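Local coordinates for protein YcaO (Methanopyrus kandleri, PDB 6CIB) that binds ADP and magnesium as a YcaO-family enzyme and probably takes part in ATP-dependent thioamidation of the peptide backbone, at residues R21-R26 / S74-C79; R12-K17 / R154-I159; K100-P103 / T108-R111. All blocks are in the same frame, centred on the assembly; numbering follows the deposited sequence.

Overall arrangement
Contacts 1 and 2 sit on the same side of the chain's centre, their centres about 13 Å apart, and both touch ADP. They share helix 16-25: the segment of contact 2 runs into its start, though the touching residues lie in the loop just before it, and contact 1 uses its later turns. Helix 68-85 completes contact 1 and helix 154-177 contact 2, so the nucleotide is approached by chain parts far apart in sequence. Residues 12-17 and 154-159 bracket both other contacts along the chain, with contact 1 finishing before contact 3 starts. Contact 3 lies away from the nucleotide and magnesium sites, its centre about 35 Å from that of contact 1 and 32 Å from that of contact 2, in the loop leading to strand 113-118.

Contact 1. Residues R21-R26 / S74-C79; sequences RWIRHR and SAAMEC. With ADP (adenosine-5'-diphosphate), chain G.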
loop_
_atom_site.group_PDB
_atom_site.type_symbol
_atom_site.label_atom_id
_atom_site.label_comp_id
_atom_site.label_asym_id
_atom_site.label_seq_id
_atom_site.Cartn_x
_atom_site.Cartn_y
_atom_site.Cartn_z
ATOM N N ARG A 21 -9.973 14.424 -15.060
ATOM C CA ARG A 21 -10.673 14.739 -16.306
ATOM C C ARG A 21 -10.733 13.494 -17.194
ATOM O O ARG A 21 -11.779 13.185 -17.763
ATOM C CB ARG A 21 -9.980 15.921 -17.006
ATOM C CG ARG A 21 -10.637 16.422 -18.282
ATOM C CD ARG A 21 -10.181 17.832 -18.662
ATOM N NE ARG A 21 -8.728 18.000 -18.628
ATOM C CZ ARG A 21 -8.068 18.899 -17.894
ATOM N NH1 ARG A 21 -8.707 19.767 -17.118
ATOM N NH2 ARG A 21 -6.745 18.939 -17.953
ATOM N N TRP A 22 -9.610 12.779 -17.252
ATOM C CA TRP A 22 -9.444 11.527 -17.986
ATOM C C TRP A 22 -10.312 10.381 -17.422
ATOM O O TRP A 22 -10.961 9.663 -18.191
ATOM C CB TRP A 22 -7.949 11.184 -17.991
ATOM C CG TRP A 22 -7.518 9.882 -18.609
ATOM C CD1 TRP A 22 -7.203 9.655 -19.925
ATOM C CD2 TRP A 22 -7.278 8.649 -17.922
ATOM N NE1 TRP A 22 -6.808 8.347 -20.099
ATOM C CE2 TRP A 22 -6.841 7.708 -18.888
ATOM C CE3 TRP A 22 -7.400 8.240 -16.582
ATOM C CZ2 TRP A 22 -6.529 6.383 -18.558
ATOM C CZ3 TRP A 22 -7.089 6.913 -16.252
ATOM C CH2 TRP A 22 -6.661 6.005 -17.239
ATOM N N ILE A 23 -10.332 10.223 -16.091
ATOM C CA ILE A 23 -11.205 9.238 -15.407
ATOM C C ILE A 23 -12.678 9.483 -15.765
ATOM O O ILE A 23 -13.415 8.539 -16.081
ATOM C CB ILE A 23 -10.994 9.242 -13.856
ATOM C CG1 ILE A 23 -9.652 8.582 -13.481
ATOM C CG2 ILE A 23 -12.151 8.561 -13.121
ATOM C CD1 ILE A 23 -9.134 8.933 -12.090
ATOM N N ARG A 24 -13.083 10.750 -15.726
ATOM C CA ARG A 24 -14.458 11.150 -16.009
ATOM C C ARG A 24 -14.862 10.933 -17.466
ATOM O O ARG A 24 -15.955 10.425 -17.740
ATOM C CB ARG A 24 -14.689 12.594 -15.587
ATOM C CG ARG A 24 -15.016 12.708 -14.116
ATOM C CD ARG A 24 -14.759 14.101 -13.597
ATOM N NE ARG A 24 -15.050 14.174 -12.167
ATOM C CZ ARG A 24 -14.834 15.235 -11.395
ATOM N NH1 ARG A 24 -14.299 16.347 -11.893
ATOM N NH2 ARG A 24 -15.140 15.171 -10.102
ATOM N N HIS A 25 -13.972 11.301 -18.387
ATOM C CA HIS A 25 -14.203 11.122 -19.821
ATOM C C HIS A 25 -14.389 9.645 -20.177
ATOM O O HIS A 25 -15.295 9.295 -20.946
ATOM C CB HIS A 25 -13.053 11.724 -20.630
ATOM C CG HIS A 25 -13.166 11.483 -22.103
ATOM N ND1 HIS A 25 -12.358 10.591 -22.773
ATOM C CD2 HIS A 25 -14.011 11.998 -23.028
ATOM C CE1 HIS A 25 -12.689 10.576 -24.053
ATOM N NE2 HIS A 25 -13.690 11.422 -24.233
ATOM N N ARG A 26 -13.542 8.799 -19.590
ATOM C CA ARG A 26 -13.534 7.359 -19.837
ATOM C C ARG A 26 -14.606 6.596 -19.052
ATOM O O ARG A 26 -14.749 5.378 -19.219
ATOM C CB ARG A 26 -12.167 6.790 -19.486
ATOM C CG ARG A 26 -11.108 6.963 -20.552
ATOM C CD ARG A 26 -9.820 6.367 -20.030
ATOM N NE ARG A 26 -8.816 6.152 -21.066
ATOM C CZ ARG A 26 -8.561 4.979 -21.641
ATOM N NH1 ARG A 26 -9.246 3.888 -21.298
ATOM N NH2 ARG A 26 -7.615 4.902 -22.571
ATOM N N SER A 74 -7.773 9.205 -6.361
ATOM C CA SER A 74 -7.404 8.085 -5.483
ATOM C C SER A 74 -8.574 7.105 -5.297
ATOM O O SER A 74 -8.395 5.892 -5.436
ATOM C CB SER A 74 -6.927 8.644 -4.134
ATOM O OG SER A 74 -6.854 7.654 -3.142
ATOM N N ALA A 75 -9.765 7.634 -4.996
ATOM C CA ALA A 75 -10.957 6.793 -4.817
ATOM C C ALA A 75 -11.329 6.046 -6.099
ATOM O O ALA A 75 -11.607 4.847 -6.048
ATOM C CB ALA A 75 -12.139 7.600 -4.294
ATOM N N ALA A 76 -11.317 6.751 -7.233
ATOM C CA ALA A 76 -11.610 6.154 -8.537
ATOM C C ALA A 76 -10.654 5.011 -8.908
ATOM O O ALA A 76 -11.097 3.930 -9.313
ATOM C CB ALA A 76 -11.615 7.220 -9.629
HETATM N N MSE A 77 -9.354 5.253 -8.764
HETATM C CA MSE A 77 -8.336 4.286 -9.168
HETATM C C MSE A 77 -8.272 3.096 -8.232
HETATM O O MSE A 77 -7.936 1.994 -8.661
HETATM C CB MSE A 77 -6.999 5.002 -9.358
HETATM C CG MSE A 77 -7.042 6.075 -10.449
HETATM SE SE MSE A 77 -7.283 5.240 -12.224
HETATM C CE MSE A 77 -5.355 4.916 -12.493
ATOM N N GLU A 78 -8.630 3.307 -6.963
ATOM C CA GLU A 78 -8.826 2.232 -5.991
ATOM C C GLU A 78 -9.913 1.266 -6.477
ATOM O O GLU A 78 -9.711 0.046 -6.470
ATOM C CB GLU A 78 -9.188 2.823 -4.621
ATOM C CG GLU A 78 -9.485 1.815 -3.514
ATOM C CD GLU A 78 -8.247 1.278 -2.824
ATOM O OE1 GLU A 78 -7.312 2.063 -2.547
ATOM O OE2 GLU A 78 -8.218 0.065 -2.536
ATOM N N CYS A 79 -11.056 1.814 -6.901
ATOM C CA CYS A 79 -12.123 1.011 -7.508
ATOM C C CYS A 79 -11.649 0.247 -8.746
ATOM O O CYS A 79 -11.995 -0.921 -8.910
ATOM C CB CYS A 79 -13.340 1.880 -7.836
ATOM S SG CYS A 79 -14.113 2.543 -6.359
HETATM P PB ADP G . -2.540 3.692 -1.781
HETATM O O1B ADP G . -1.952 3.101 -3.045
HETATM O O2B ADP G . -1.592 3.715 -0.598
HETATM O O3B ADP G . -3.932 3.215 -1.437
HETATM P PA ADP G . -3.761 6.108 -2.830
HETATM O O1A ADP G . -3.079 7.409 -3.155
HETATM O O2A ADP G . -4.967 6.180 -1.932
HETATM O O3A ADP G . -2.606 5.265 -2.122
HETATM O "O5'" ADP G . -4.124 5.379 -4.215
HETATM C "C5'" ADP G . -5.165 4.408 -4.428
HETATM C "C4'" ADP G . -5.027 3.821 -5.845
HETATM O "O4'" ADP G . -5.126 4.870 -6.822
HETATM C "C3'" ADP G . -3.667 3.169 -6.109
HETATM O "O3'" ADP G . -3.812 2.112 -7.078
HETATM C "C2'" ADP G . -2.845 4.292 -6.714
HETATM O "O2'" ADP G . -1.749 3.814 -7.490
HETATM C "C1'" ADP G . -3.892 5.029 -7.544
HETATM N N9 ADP G . -3.614 6.475 -7.694
HETATM C C8 ADP G . -3.572 7.370 -6.690
HETATM N N7 ADP G . -3.291 8.608 -7.159
HETATM C C5 ADP G . -3.172 8.521 -8.488
HETATM C C6 ADP G . -2.889 9.473 -9.587
HETATM N N6 ADP G . -2.687 10.785 -9.321
HETATM N N1 ADP G . -2.838 8.976 -10.847
HETATM C C2 ADP G . -3.040 7.664 -11.120
HETATM N N3 ADP G . -3.309 6.746 -10.164
HETATM C C4 ADP G . -3.388 7.111 -8.849
#
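S74 OG has two partners: it donates to ADP O2A at 2.7 Å and is also hydrogen-bonded to the backbone N of K64. The first bond is made possible by a hydroxyl set anti to the backbone N (chi1 166°), which carries it to the nucleotide while A76, on the same helix, presents its methyl to I23. Across the helix pair the contact is apolar. Both branches of I23 rest on the A76 methyl, CG2 at 3.8 Å from A76 CB, and I23 CD1 also reaches M77 CG at 3.9 Å. This is a helix-helix packing within the YcaO nucleotide-binding region: the axes of 21-25 and 74-79 pass 10.9 Å apart and cross at 49°, with I23 and A76 nearest in register. At this axis distance the isoleucine and selenomethionine side chains fill the space between the helices. M77, built as selenomethionine, connects the interface to the ligand. Its place on the helix sets CB 3.2 Å from ADP O4', and bends at chi2 and chi3 (-68° for chi2) bring CE to 3.6 Å from ADP N3. SE meanwhile approaches the rim of W22, near the plane of the indole, 4.4 Å from CZ3. R26 CD lies over one face of that indole, and R152 makes a cation-pi contact with it. Further along helix 68-85, E81 is a ligand of magnesium.

Contact 2. Residues R12-K17 / R154-I159; sequences RAFLPK and REEAVI. With ADP (adenosine-5'-diphosphate), chain G.
The guanidinium of R12 lies over the adenine of ADP with one face, its plane passing 3.2 Å from C4 of the base, while its edges are used for hydrogen bonds. At one edge NH1 gives a hydrogen bond to E156 OE2 at 3.1 Å, part of a salt bridge; at another NH2 donates to the ribose O2' of ADP at 3.0 Å. The carboxylate of E156 stands almost upright to the guanidinium, the planes 87° apart, and OE2 is met from above the carboxylate plane. OE1 turns its anti lone pair to the backbone N of A13, a nearly straight bond (2.9 Å, 172°). OE2 has a further donor in the backbone N of R152, whose side chain makes a cation-pi contact with F14. The arginine reaches the base because its chain bends at chi2 (-64°) before running out extended. E156, itself lining the pocket beside C2 of the adenine, thus joins the first turn of helix 154-177 to the loop ahead of helix 16-25 and holds the guanidinium through NH1. Pairing with E156 probably offsets the arginine's positive charge beside the base; the bond to O2' is consistent with recognition of the ribose, while the flat overlap grips the base without a directional bond.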
loop_
_atom_site.group_PDB
_atom_site.type_symbol
_atom_site.label_atom_id
_atom_site.label_comp_id
_atom_site.label_asym_id
_atom_site.label_seq_id
_atom_site.Cartn_x
_atom_site.Cartn_y
_atom_site.Cartn_z
ATOM N N ARG A 12 3.996 10.664 -10.175
ATOM C CA ARG A 12 3.007 10.680 -11.249
ATOM C C ARG A 12 3.470 11.449 -12.484
ATOM O O ARG A 12 4.139 12.479 -12.377
ATOM C CB ARG A 12 1.670 11.247 -10.739
ATOM C CG ARG A 12 1.066 10.547 -9.517
ATOM C CD ARG A 12 0.693 9.092 -9.810
ATOM N NE ARG A 12 0.306 8.365 -8.598
ATOM C CZ ARG A 12 -0.089 7.091 -8.567
ATOM N NH1 ARG A 12 -0.183 6.373 -9.685
ATOM N NH2 ARG A 12 -0.406 6.532 -7.407
ATOM N N ALA A 13 3.097 10.930 -13.649
ATOM C CA ALA A 13 3.456 11.511 -14.945
ATOM C C ALA A 13 2.443 12.560 -15.415
ATOM O O ALA A 13 2.658 13.227 -16.433
ATOM C CB ALA A 13 3.606 10.402 -15.982
ATOM N N PHE A 14 1.349 12.702 -14.662
ATOM C CA PHE A 14 0.274 13.647 -14.960
ATOM C C PHE A 14 -0.140 14.374 -13.685
ATOM O O PHE A 14 -0.011 13.832 -12.571
ATOM C CB PHE A 14 -0.936 12.918 -15.576
ATOM C CG PHE A 14 -0.618 12.193 -16.856
ATOM C CD1 PHE A 14 -0.147 10.878 -16.835
ATOM C CD2 PHE A 14 -0.766 12.836 -18.092
ATOM C CE1 PHE A 14 0.182 10.210 -18.016
ATOM C CE2 PHE A 14 -0.451 12.170 -19.277
ATOM C CZ PHE A 14 0.026 10.858 -19.239
ATOM N N LEU A 15 -0.625 15.603 -13.847
ATOM C CA LEU A 15 -1.247 16.338 -12.748
ATOM C C LEU A 15 -2.593 15.681 -12.413
ATOM O O LEU A 15 -3.304 15.245 -13.326
ATOM C CB LEU A 15 -1.427 17.816 -13.100
ATOM C CG LEU A 15 -0.160 18.651 -13.389
ATOM C CD1 LEU A 15 -0.543 20.053 -13.846
ATOM C CD2 LEU A 15 0.798 18.707 -12.196
ATOM N N PRO A 16 -2.933 15.575 -11.108
ATOM C CA PRO A 16 -4.216 14.972 -10.693
ATOM C C PRO A 16 -5.450 15.549 -11.391
ATOM O O PRO A 16 -6.364 14.791 -11.714
ATOM C CB PRO A 16 -4.250 15.237 -9.189
ATOM C CG PRO A 16 -2.808 15.143 -8.806
ATOM C CD PRO A 16 -2.075 15.838 -9.937
ATOM N N LYS A 17 -5.471 16.861 -11.632
ATOM C CA LYS A 17 -6.579 17.491 -12.369
ATOM C C LYS A 17 -6.762 16.898 -13.772
ATOM O O LYS A 17 -7.892 16.684 -14.199
ATOM C CB LYS A 17 -6.441 19.023 -12.403
ATOM C CG LYS A 17 -5.267 19.557 -13.211
ATOM C CD LYS A 17 -5.211 21.074 -13.170
ATOM C CE LYS A 17 -4.041 21.585 -13.995
ATOM N NZ LYS A 17 -4.060 23.074 -14.015
ATOM N N ARG A 154 2.269 2.041 -16.516
ATOM C CA ARG A 154 2.664 0.840 -15.797
ATOM C C ARG A 154 3.753 1.137 -14.755
ATOM O O ARG A 154 3.710 0.576 -13.658
ATOM C CB ARG A 154 2.996 -0.314 -16.773
ATOM C CG ARG A 154 4.443 -0.519 -17.185
ATOM C CD ARG A 154 5.040 -1.714 -16.455
ATOM N NE ARG A 154 6.317 -2.144 -17.024
ATOM C CZ ARG A 154 7.492 -2.152 -16.391
ATOM N NH1 ARG A 154 7.610 -1.769 -15.129
ATOM N NH2 ARG A 154 8.571 -2.564 -17.033
ATOM N N GLU A 155 4.669 2.064 -15.072
ATOM C CA GLU A 155 5.734 2.481 -14.142
ATOM C C GLU A 155 5.178 3.079 -12.849
ATOM O O GLU A 155 5.675 2.758 -11.771
ATOM C CB GLU A 155 6.718 3.463 -14.783
ATOM C CG GLU A 155 7.677 2.830 -15.789
ATOM C CD GLU A 155 7.103 2.747 -17.194
ATOM O OE1 GLU A 155 5.898 3.037 -17.401
ATOM O OE2 GLU A 155 7.870 2.395 -18.110
ATOM N N GLU A 156 4.152 3.928 -12.973
ATOM C CA GLU A 156 3.444 4.503 -11.813
ATOM C C GLU A 156 2.938 3.411 -10.882
ATOM O O GLU A 156 3.148 3.476 -9.675
ATOM C CB GLU A 156 2.239 5.324 -12.271
ATOM C CG GLU A 156 2.530 6.727 -12.760
ATOM C CD GLU A 156 1.261 7.521 -12.983
ATOM O OE1 GLU A 156 1.361 8.678 -13.431
ATOM O OE2 GLU A 156 0.153 6.993 -12.703
ATOM N N ALA A 157 2.260 2.420 -11.464
ATOM C CA ALA A 157 1.685 1.287 -10.735
ATOM C C ALA A 157 2.769 0.391 -10.125
ATOM O O ALA A 157 2.637 -0.044 -8.979
ATOM C CB ALA A 157 0.768 0.490 -11.660
ATOM N N VAL A 158 3.838 0.123 -10.878
ATOM C CA VAL A 158 4.976 -0.661 -10.355
ATOM C C VAL A 158 5.622 0.007 -9.141
ATOM O O VAL A 158 5.806 -0.642 -8.104
ATOM C CB VAL A 158 6.021 -1.015 -11.443
ATOM C CG1 VAL A 158 7.240 -1.711 -10.836
ATOM C CG2 VAL A 158 5.398 -1.928 -12.481
ATOM N N ILE A 159 5.927 1.298 -9.258
ATOM C CA ILE A 159 6.493 2.079 -8.142
ATOM C C ILE A 159 5.581 1.999 -6.905
ATOM O O ILE A 159 6.052 1.666 -5.816
ATOM C CB ILE A 159 6.762 3.557 -8.537
ATOM C CG1 ILE A 159 7.913 3.638 -9.553
ATOM C CG2 ILE A 159 7.063 4.419 -7.305
ATOM C CD1 ILE A 159 7.928 4.907 -10.381
HETATM P PB ADP G . -2.540 3.692 -1.781
HETATM O O1B ADP G . -1.952 3.101 -3.045
HETATM O O2B ADP G . -1.592 3.715 -0.598
HETATM O O3B ADP G . -3.932 3.215 -1.437
HETATM P PA ADP G . -3.761 6.108 -2.830
HETATM O O1A ADP G . -3.079 7.409 -3.155
HETATM O O2A ADP G . -4.967 6.180 -1.932
HETATM O O3A ADP G . -2.606 5.265 -2.122
HETATM O "O5'" ADP G . -4.124 5.379 -4.215
HETATM C "C5'" ADP G . -5.165 4.408 -4.428
HETATM C "C4'" ADP G . -5.027 3.821 -5.845
HETATM O "O4'" ADP G . -5.126 4.870 -6.822
HETATM C "C3'" ADP G . -3.667 3.169 -6.109
HETATM O "O3'" ADP G . -3.812 2.112 -7.078
HETATM C "C2'" ADP G . -2.845 4.292 -6.714
HETATM O "O2'" ADP G . -1.749 3.814 -7.490
HETATM C "C1'" ADP G . -3.892 5.029 -7.544
HETATM N N9 ADP G . -3.614 6.475 -7.694
HETATM C C8 ADP G . -3.572 7.370 -6.690
HETATM N N7 ADP G . -3.291 8.608 -7.159
HETATM C C5 ADP G . -3.172 8.521 -8.488
HETATM C C6 ADP G . -2.889 9.473 -9.587
HETATM N N6 ADP G . -2.687 10.785 -9.321
HETATM N N1 ADP G . -2.838 8.976 -10.847
HETATM C C2 ADP G . -3.040 7.664 -11.120
HETATM N N3 ADP G . -3.309 6.746 -10.164
HETATM C C4 ADP G . -3.388 7.111 -8.849
#

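Contact 3. Residues K100-P103 / T108-R111; sequences KWTP and TEPR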
loop_
_atom_site.group_PDB
_atom_site.type_symbol
_atom_site.label_atom_id
_atom_site.label_comp_id
_atom_site.label_asym_id
_atom_site.label_seq_id
_atom_site.Cartn_x
_atom_site.Cartn_y
_atom_site.Cartn_z
ATOM N N LYS A 100 8.517 -21.201 -12.086
ATOM C CA LYS A 100 7.337 -21.059 -11.234
ATOM C C LYS A 100 7.759 -20.605 -9.851
ATOM O O LYS A 100 8.752 -21.101 -9.311
ATOM C CB LYS A 100 6.607 -22.397 -11.080
ATOM C CG LYS A 100 5.957 -22.960 -12.329
ATOM C CD LYS A 100 5.529 -24.391 -12.054
ATOM C CE LYS A 100 4.707 -24.966 -13.191
ATOM N NZ LYS A 100 4.300 -26.371 -12.903
ATOM N N TRP A 101 7.008 -19.667 -9.280
ATOM C CA TRP A 101 7.140 -19.369 -7.864
ATOM C C TRP A 101 6.099 -20.176 -7.099
ATOM O O TRP A 101 4.891 -19.997 -7.294
ATOM C CB TRP A 101 7.029 -17.860 -7.567
ATOM C CG TRP A 101 6.864 -17.540 -6.088
ATOM C CD1 TRP A 101 7.565 -18.088 -5.043
ATOM C CD2 TRP A 101 5.942 -16.606 -5.502
ATOM N NE1 TRP A 101 7.125 -17.568 -3.850
ATOM C CE2 TRP A 101 6.140 -16.649 -4.098
ATOM C CE3 TRP A 101 4.974 -15.735 -6.024
ATOM C CZ2 TRP A 101 5.405 -15.844 -3.207
ATOM C CZ3 TRP A 101 4.235 -14.936 -5.134
ATOM C CH2 TRP A 101 4.456 -15.003 -3.742
ATOM N N THR A 102 6.587 -21.073 -6.245
ATOM C CA THR A 102 5.738 -21.896 -5.385
ATOM C C THR A 102 6.050 -21.560 -3.920
ATOM O O THR A 102 7.075 -22.000 -3.395
ATOM C CB THR A 102 5.925 -23.404 -5.678
ATOM O OG1 THR A 102 5.790 -23.633 -7.085
ATOM C CG2 THR A 102 4.885 -24.251 -4.937
ATOM N N PRO A 103 5.177 -20.763 -3.265
ATOM C CA PRO A 103 5.392 -20.379 -1.861
ATOM C C PRO A 103 5.452 -21.582 -0.917
ATOM O O PRO A 103 4.847 -22.624 -1.201
ATOM C CB PRO A 103 4.162 -19.536 -1.533
ATOM C CG PRO A 103 3.655 -19.046 -2.844
ATOM C CD PRO A 103 3.977 -20.121 -3.833
ATOM N N THR A 108 0.628 -29.059 -1.703
ATOM C CA THR A 108 0.562 -29.600 -3.057
ATOM C C THR A 108 0.783 -28.484 -4.086
ATOM O O THR A 108 0.565 -27.303 -3.790
ATOM C CB THR A 108 -0.777 -30.349 -3.307
ATOM O OG1 THR A 108 -0.814 -30.849 -4.650
ATOM C CG2 THR A 108 -2.006 -29.445 -3.060
ATOM N N GLU A 109 1.226 -28.873 -5.281
ATOM C CA GLU A 109 1.410 -27.970 -6.419
ATOM C C GLU A 109 0.095 -27.263 -6.810
ATOM O O GLU A 109 -0.896 -27.941 -7.090
ATOM C CB GLU A 109 1.971 -28.769 -7.606
ATOM C CG GLU A 109 2.094 -28.008 -8.922
ATOM C CD GLU A 109 3.404 -27.255 -9.073
ATOM O OE1 GLU A 109 4.026 -26.873 -8.056
ATOM O OE2 GLU A 109 3.816 -27.035 -10.232
ATOM N N PRO A 110 0.081 -25.906 -6.818
ATOM C CA PRO A 110 -1.103 -25.154 -7.283
ATOM C C PRO A 110 -1.436 -25.410 -8.751
ATOM O O PRO A 110 -0.544 -25.715 -9.547
ATOM C CB PRO A 110 -0.723 -23.683 -7.066
ATOM C CG PRO A 110 0.731 -23.665 -6.750
ATOM C CD PRO A 110 1.096 -25.017 -6.220
ATOM N N ARG A 111 -2.714 -25.281 -9.093
ATOM C CA ARG A 111 -3.223 -25.685 -10.404
ATOM C C ARG A 111 -3.395 -24.518 -11.383
ATOM O O ARG A 111 -3.277 -24.704 -12.605
ATOM C CB ARG A 111 -4.547 -26.443 -10.237
ATOM C CG ARG A 111 -4.876 -27.384 -11.382
ATOM C CD ARG A 111 -6.373 -27.607 -11.493
ATOM N NE ARG A 111 -6.734 -28.089 -12.826
ATOM C CZ ARG A 111 -7.894 -27.861 -13.440
ATOM N NH1 ARG A 111 -8.854 -27.136 -12.862
ATOM N NH2 ARG A 111 -8.087 -28.352 -14.656
#
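K100 and E109 make a salt bridge on the solvent side of this contact, with NZ donating to E109 OE2 at 2.8 Å. The lysine chain runs out extended beyond CG, and NZ arrives nearly along the C-O axis of the carboxylate; the two side chains meet at about a right angle. E109 sends CG anti to its backbone N (chi1 174°) and then bends at chi2 (87°), which turns an exposed glutamate back to K100. OE2 also has the lysine methylene CD within 3.6 Å, so the aliphatic part of the chain lies beside the acceptor. The closer-packed side is apolar: the methyl CG2 of T102 faces the ring carbon CD of P110 at 4.1 Å, with P110 buried and W113 covering both T102 and K100 from strand 113-118. Between these two halves, T102 OG1 and E109 OE1 come only to 3.8 Å, a spacing that marks contact without a bond. Both segments are irregular and belong to the loop that joins helix 68-85 to strand 113-118, four residues separating them, so the chain turns back on itself, with T102 and E109 nearest in register (CA to CA 7.5 Å). Replacing the lysine by an alanine here would probably leave the E109 carboxylate without its charged mate and freer to swing into solvent. W101 pairs its backbone with Y126 of the sheet-edge strand 124-128, and its ring carries P103 CG 3.5 Å above one face.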